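Local atomic coordinates of DynE8 (Micromonospora chersina, PDB entry 4AMM), a protein that is an iterative enediyne polyketide synthase of dynemicin biosynthesis, represented here by its acyltransferase domain, which probably loads the acyl building blocks for chain extension. Residues R87-V99 and A379-V391. Numbering follows the deposited sequence.
Sequences RGLFLVVGGPLRV and AAGTAALFAAGAV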
ATOM      1  N   ARG A  87      -5.554  13.631  -4.936  1.00 15.97           N
ATOM      2  CA  ARG A  87      -6.540  14.603  -4.555  1.00 18.92           C
ATOM      3  C   ARG A  87      -7.814  13.955  -3.930  1.00 17.97           C
ATOM      4  O   ARG A  87      -8.765  14.670  -3.685  1.00 22.08           O
ATOM      5  CB  ARG A  87      -6.859  15.556  -5.685  1.00 18.86           C
ATOM      6  CG  ARG A  87      -5.610  16.388  -6.169  1.00 17.02           C
ATOM      7  CD  ARG A  87      -5.320  17.502  -5.218  1.00 19.76           C
ATOM      8  NE  ARG A  87      -4.127  18.257  -5.596  1.00 17.92           N
ATOM      9  CZ  ARG A  87      -2.893  17.963  -5.221  1.00 18.33           C
ATOM     10  NH1 ARG A  87      -2.549  16.897  -4.454  1.00 19.75           N
ATOM     11  NH2 ARG A  87      -1.903  18.808  -5.657  1.00 20.79           N
ATOM     12  N   GLY A  88      -7.803  12.645  -3.856  1.00 18.47           N
ATOM     13  CA  GLY A  88      -8.948  11.899  -3.265  1.00 19.04           C
ATOM     14  C   GLY A  88     -10.257  12.041  -4.059  1.00 16.55           C
ATOM     15  O   GLY A  88     -11.324  12.078  -3.436  1.00 17.08           O
ATOM     16  N   LEU A  89     -10.156  12.113  -5.381  1.00 15.53           N
ATOM     17  CA  LEU A  89     -11.287  12.402  -6.235  1.00 14.52           C
ATOM     18  C   LEU A  89     -11.399  11.331  -7.240  1.00 14.18           C
ATOM     19  O   LEU A  89     -10.439  11.012  -7.935  1.00 14.15           O
ATOM     20  CB  LEU A  89     -11.068  13.757  -6.991  1.00 15.77           C
ATOM     21  CG  LEU A  89     -12.080  13.931  -8.111  1.00 17.96           C
ATOM     22  CD1 LEU A  89     -13.535  13.920  -7.580  1.00 21.12           C
ATOM     23  CD2 LEU A  89     -11.727  15.262  -8.814  1.00 22.96           C
ATOM     24  N   PHE A  90     -12.594  10.671  -7.308  1.00 14.50           N
ATOM     25  CA  PHE A  90     -12.743   9.526  -8.160  1.00 15.09           C
ATOM     26  C   PHE A  90     -14.104   9.552  -8.829  1.00 14.36           C
ATOM     27  O   PHE A  90     -15.127   9.801  -8.159  1.00 17.12           O
ATOM     28  CB  PHE A  90     -12.606   8.227  -7.393  1.00 14.06           C
ATOM     29  CG  PHE A  90     -11.351   8.133  -6.578  1.00 13.92           C
ATOM     30  CD1 PHE A  90     -10.145   7.626  -7.160  1.00 14.28           C
ATOM     31  CD2 PHE A  90     -11.328   8.564  -5.295  1.00 14.38           C
ATOM     32  CE1 PHE A  90      -8.995   7.568  -6.398  1.00 18.40           C
ATOM     33  CE2 PHE A  90     -10.217   8.485  -4.554  1.00 16.79           C
ATOM     34  CZ  PHE A  90      -9.045   8.011  -5.154  1.00 15.87           C
ATOM     35  N   LEU A  91     -14.130   9.396 -10.161  1.00 14.61           N
ATOM     36  CA  LEU A  91     -15.390   9.437 -10.963  1.00 13.86           C
ATOM     37  C   LEU A  91     -15.312   8.334 -11.947  1.00 14.78           C
ATOM     38  O   LEU A  91     -14.346   8.249 -12.729  1.00 14.90           O
ATOM     39  CB  LEU A  91     -15.490  10.807 -11.640  1.00 16.64           C
ATOM     40  CG  LEU A  91     -16.601  11.027 -12.651  1.00 20.43           C
ATOM     41  CD1 LEU A  91     -16.688  10.121 -13.903  1.00 23.37           C
ATOM     42  CD2 LEU A  91     -17.916  11.144 -12.126  1.00 23.04           C
ATOM     43  N   VAL A  92     -16.364   7.492 -11.977  1.00 13.38           N
ATOM     44  CA  VAL A  92     -16.334   6.353 -12.896  1.00 14.53           C
ATOM     45  C   VAL A  92     -17.717   6.174 -13.463  1.00 15.67           C
ATOM     46  O   VAL A  92     -18.658   6.009 -12.683  1.00 15.77           O
ATOM     47  CB  VAL A  92     -15.893   5.060 -12.152  1.00 13.36           C
ATOM     48  CG1 VAL A  92     -15.894   3.901 -13.051  1.00 18.42           C
ATOM     49  CG2 VAL A  92     -14.489   5.202 -11.584  1.00 14.96           C
ATOM     50  N   VAL A  93     -17.811   6.261 -14.801  1.00 17.83           N
ATOM     51  CA  VAL A  93     -19.055   5.914 -15.517  1.00 20.37           C
ATOM     52  C   VAL A  93     -18.742   4.616 -16.306  1.00 22.44           C
ATOM     53  O   VAL A  93     -17.727   4.526 -16.954  1.00 24.69           O
ATOM     54  CB  VAL A  93     -19.419   7.059 -16.496  1.00 20.72           C
ATOM     55  CG1 VAL A  93     -20.686   6.666 -17.318  1.00 22.86           C
ATOM     56  CG2 VAL A  93     -19.636   8.322 -15.770  1.00 22.18           C
ATOM     57  N   GLY A  94     -19.576   3.606 -16.173  1.00 25.58           N
ATOM     58  CA  GLY A  94     -19.295   2.356 -16.870  1.00 28.22           C
ATOM     59  C   GLY A  94     -18.376   1.395 -16.114  1.00 28.94           C
ATOM     60  O   GLY A  94     -17.819   0.513 -16.733  1.00 31.69           O
ATOM     61  N   GLY A  95     -18.188   1.547 -14.777  1.00 27.95           N
ATOM     62  CA  GLY A  95     -17.406   0.547 -13.952  1.00 21.44           C
ATOM     63  C   GLY A  95     -18.254  -0.704 -13.798  1.00 23.97           C
ATOM     64  O   GLY A  95     -19.398  -0.801 -14.418  1.00 25.95           O
ATOM     65  N   PRO A  96     -17.855  -1.606 -12.941  1.00 21.63           N
ATOM     66  CA  PRO A  96     -16.746  -1.500 -11.983  1.00 20.19           C
ATOM     67  C   PRO A  96     -15.429  -1.609 -12.650  1.00 19.98           C
ATOM     68  O   PRO A  96     -15.317  -2.089 -13.806  1.00 20.65           O
ATOM     69  CB  PRO A  96     -16.985  -2.657 -11.049  1.00 20.24           C
ATOM     70  CG  PRO A  96     -17.709  -3.703 -11.947  1.00 24.99           C
ATOM     71  CD  PRO A  96     -18.666  -2.813 -12.691  1.00 23.84           C
ATOM     72  N   LEU A  97     -14.406  -1.031 -12.006  1.00 16.07           N
ATOM     73  CA  LEU A  97     -13.033  -1.220 -12.398  1.00 15.92           C
ATOM     74  C   LEU A  97     -12.416  -2.374 -11.603  1.00 14.97           C
ATOM     75  O   LEU A  97     -13.043  -2.912 -10.713  1.00 20.27           O
ATOM     76  CB  LEU A  97     -12.237   0.051 -12.057  1.00 16.53           C
ATOM     77  CG  LEU A  97     -12.857   1.283 -12.606  1.00 20.31           C
ATOM     78  CD1 LEU A  97     -11.899   2.415 -12.433  1.00 24.95           C
ATOM     79  CD2 LEU A  97     -13.078   1.193 -14.068  1.00 21.24           C
ATOM     80  N   ARG A  98     -11.229  -2.785 -11.969  1.00 13.90           N
ATOM     81  CA  ARG A  98     -10.502  -3.839 -11.246  1.00 15.25           C
ATOM     82  C   ARG A  98      -9.671  -3.173 -10.142  1.00 14.02           C
ATOM     83  O   ARG A  98      -8.872  -2.272 -10.456  1.00 14.75           O
ATOM     84  CB  ARG A  98      -9.537  -4.534 -12.177  1.00 15.76           C
ATOM     85  CG  ARG A  98     -10.320  -5.423 -13.161  1.00 17.61           C
ATOM     86  CD  ARG A  98      -9.368  -6.103 -14.196  1.00 20.71           C
ATOM     87  NE  ARG A  98      -8.514  -7.055 -13.549  1.00 20.71           N
ATOM     88  CZ  ARG A  98      -8.841  -8.316 -13.283  1.00 20.66           C
ATOM     89  NH1 ARG A  98     -10.052  -8.786 -13.624  1.00 23.32           N
ATOM     90  NH2 ARG A  98      -8.002  -9.140 -12.681  1.00 24.88           N
ATOM     91  N   VAL A  99      -9.882  -3.617  -8.889  1.00 12.54           N
ATOM     92  CA  VAL A  99      -9.155  -3.025  -7.728  1.00 13.27           C
ATOM     93  C   VAL A  99      -8.306  -4.056  -7.155  1.00 12.60           C
ATOM     94  O   VAL A  99      -8.731  -5.171  -6.858  1.00 13.51           O
ATOM     95  CB  VAL A  99     -10.166  -2.489  -6.672  1.00 12.80           C
ATOM     96  CG1 VAL A  99      -9.379  -1.959  -5.463  1.00 15.46           C
ATOM     97  CG2 VAL A  99     -10.981  -1.330  -7.260  1.00 14.53           C
ATOM     98  N   ALA A 379     -10.937   8.145   4.372  1.00 14.10           N
ATOM     99  CA  ALA A 379     -11.881   8.747   3.425  1.00 11.68           C
ATOM    100  C   ALA A 379     -11.463   8.578   2.022  1.00 14.00           C
ATOM    101  O   ALA A 379     -12.311   8.165   1.178  1.00 13.50           O
ATOM    102  CB  ALA A 379     -12.067  10.251   3.698  1.00 15.63           C
ATOM    103  N   ALA A 380     -10.229   8.815   1.632  1.00 12.25           N
ATOM    104  CA  ALA A 380      -9.828   8.707   0.243  1.00 12.70           C
ATOM    105  C   ALA A 380      -9.851   7.264  -0.278  1.00 12.94           C
ATOM    106  O   ALA A 380     -10.241   6.994  -1.398  1.00 14.16           O
ATOM    107  CB  ALA A 380      -8.398   9.368   0.062  1.00 15.67           C
ATOM    108  N   GLY A 381      -9.371   6.335   0.524  1.00 12.92           N
ATOM    109  CA  GLY A 381      -9.391   4.933   0.197  1.00 12.85           C
ATOM    110  C   GLY A 381     -10.822   4.433   0.075  1.00 12.86           C
ATOM    111  O   GLY A 381     -11.069   3.634  -0.837  1.00 12.49           O
ATOM    112  N   THR A 382     -11.737   4.874   0.927  1.00 12.53           N
ATOM    113  CA  THR A 382     -13.112   4.372   0.814  1.00 12.31           C
ATOM    114  C   THR A 382     -13.753   5.019  -0.395  1.00 11.93           C
ATOM    115  O   THR A 382     -14.540   4.365  -1.129  1.00 12.41           O
ATOM    116  CB  THR A 382     -13.889   4.655   2.083  1.00 13.32           C
ATOM    117  OG1 THR A 382     -13.186   4.030   3.190  1.00 12.97           O
ATOM    118  CG2 THR A 382     -15.252   4.013   2.034  1.00 14.46           C
ATOM    119  N   ALA A 383     -13.441   6.289  -0.716  1.00 11.15           N
ATOM    120  CA  ALA A 383     -13.973   6.930  -1.932  1.00 11.28           C
ATOM    121  C   ALA A 383     -13.479   6.149  -3.136  1.00 11.63           C
ATOM    122  O   ALA A 383     -14.289   5.919  -4.090  1.00 12.64           O
ATOM    123  CB  ALA A 383     -13.429   8.417  -2.038  1.00 12.10           C
ATOM    124  N   ALA A 384     -12.232   5.718  -3.218  1.00 11.88           N
ATOM    125  CA  ALA A 384     -11.704   4.981  -4.306  1.00 11.17           C
ATOM    126  C   ALA A 384     -12.481   3.655  -4.442  1.00 12.80           C
ATOM    127  O   ALA A 384     -12.872   3.282  -5.572  1.00 12.11           O
ATOM    128  CB  ALA A 384     -10.184   4.691  -4.145  1.00 13.20           C
ATOM    129  N   LEU A 385     -12.646   2.910  -3.329  1.00 11.54           N
ATOM    130  CA  LEU A 385     -13.356   1.597  -3.401  1.00 10.95           C
ATOM    131  C   LEU A 385     -14.749   1.879  -3.912  1.00 12.13           C
ATOM    132  O   LEU A 385     -15.273   1.012  -4.702  1.00 12.43           O
ATOM    133  CB  LEU A 385     -13.388   1.034  -2.029  1.00 10.85           C
ATOM    134  CG  LEU A 385     -12.018   0.519  -1.490  1.00 13.34           C
ATOM    135  CD1 LEU A 385     -12.062   0.172  -0.052  1.00 14.44           C
ATOM    136  CD2 LEU A 385     -11.585  -0.746  -2.245  1.00 14.00           C
ATOM    137  N   PHE A 386     -15.445   2.903  -3.455  1.00 10.75           N
ATOM    138  CA  PHE A 386     -16.838   3.120  -3.874  1.00 11.10           C
ATOM    139  C   PHE A 386     -16.890   3.486  -5.325  1.00 13.11           C
ATOM    140  O   PHE A 386     -17.640   2.894  -6.117  1.00 11.76           O
ATOM    141  CB  PHE A 386     -17.525   4.177  -2.976  1.00 12.13           C
ATOM    142  CG  PHE A 386     -18.950   4.467  -3.390  1.00 11.33           C
ATOM    143  CD1 PHE A 386     -19.966   3.643  -2.877  1.00 12.29           C
ATOM    144  CD2 PHE A 386     -19.238   5.459  -4.283  1.00 11.40           C
ATOM    145  CE1 PHE A 386     -21.290   3.866  -3.278  1.00 11.24           C
ATOM    146  CE2 PHE A 386     -20.539   5.676  -4.710  1.00 12.29           C
ATOM    147  CZ  PHE A 386     -21.599   4.879  -4.161  1.00 13.99           C
ATOM    148  N   ALA A 387     -16.112   4.453  -5.804  1.00 12.26           N
ATOM    149  CA  ALA A 387     -16.223   4.919  -7.185  1.00 11.73           C
ATOM    150  C   ALA A 387     -15.848   3.794  -8.107  1.00 11.74           C
ATOM    151  O   ALA A 387     -16.462   3.670  -9.192  1.00 13.75           O
ATOM    152  CB  ALA A 387     -15.366   6.158  -7.409  1.00 13.67           C
ATOM    153  N   ALA A 388     -14.863   2.979  -7.786  1.00 11.58           N
ATOM    154  CA  ALA A 388     -14.413   1.888  -8.634  1.00 13.72           C
ATOM    155  C   ALA A 388     -15.368   0.709  -8.595  1.00 14.99           C
ATOM    156  O   ALA A 388     -15.172  -0.257  -9.351  1.00 15.99           O
ATOM    157  CB  ALA A 388     -12.987   1.442  -8.227  1.00 17.20           C
ATOM    158  N   GLY A 389     -16.409   0.767  -7.739  1.00 12.89           N
ATOM    159  CA  GLY A 389     -17.400  -0.302  -7.717  1.00 14.38           C
ATOM    160  C   GLY A 389     -16.932  -1.487  -6.940  1.00 13.26           C
ATOM    161  O   GLY A 389     -17.630  -2.535  -7.035  1.00 15.64           O
ATOM    162  N   ALA A 390     -15.881  -1.394  -6.124  1.00 12.92           N
ATOM    163  CA  ALA A 390     -15.465  -2.554  -5.306  1.00 12.28           C
ATOM    164  C   ALA A 390     -16.291  -2.658  -4.005  1.00 12.45           C
ATOM    165  O   ALA A 390     -16.266  -3.724  -3.401  1.00 13.31           O
ATOM    166  CB  ALA A 390     -13.979  -2.490  -4.988  1.00 13.57           C
ATOM    167  N   VAL A 391     -16.974  -1.595  -3.589  1.00 10.84           N
ATOM    168  CA  VAL A 391     -17.879  -1.608  -2.453  1.00 11.02           C
ATOM    169  C   VAL A 391     -19.154  -0.925  -2.878  1.00 12.71           C
ATOM    170  O   VAL A 391     -19.105  -0.004  -3.742  1.00 12.76           O
ATOM    171  CB  VAL A 391     -17.310  -0.983  -1.138  1.00 11.40           C
ATOM    172  CG1 VAL A 391     -16.027  -1.687  -0.717  1.00 12.89           C
ATOM    173  CG2 VAL A 391     -17.060   0.535  -1.304  1.00 13.95           C
TER
HETATM  174  O   HOH W   1     -14.366  -3.231  -8.359  1.00 20.01           O
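Phe90 lies flat on an alanine-lined face of helix 376-387 in the acyltransferase domain, where that helix packs against strand 89-92 of the antiparallel sheet and the start of strand 99-103 of the parallel sheet. Strand 89-92 and helix run nearly parallel, 5° apart, with axes 7.8 Å from each other. The small alanines leave a shallow bed for the ring: Ala384 CB makes a CH-pi contact 3.8 Å from the Phe90 centroid, while Ala383 CB meets CD2 obliquely. With CG anti to its own carbonyl carbon (chi1 -53°), the ring tilts back along the helix until CE2 reaches Ala380 O. Leu344 also packs on Phe90. A serine here would probably leave a gap above Ala384 and strip the helix of its main apolar cover from this strand. Further on, Ala387 CB is a bump pressed against Phe90 CB at 3.4 Å, and Val92 CB lies against Ala387 O. Beyond the turn, Val99 CG2 seats in the notch between Ala388 CB, 3.6 Å away, and Ala390 CB, as CG1 meets Leu385 CD2. Gly389 closes the helix in a Schellman motif; a CB on it would strike Pro96. Beside it, Leu97 N donates to Ala388 O at 2.9 Å, tilted 22° from the carbonyl plane.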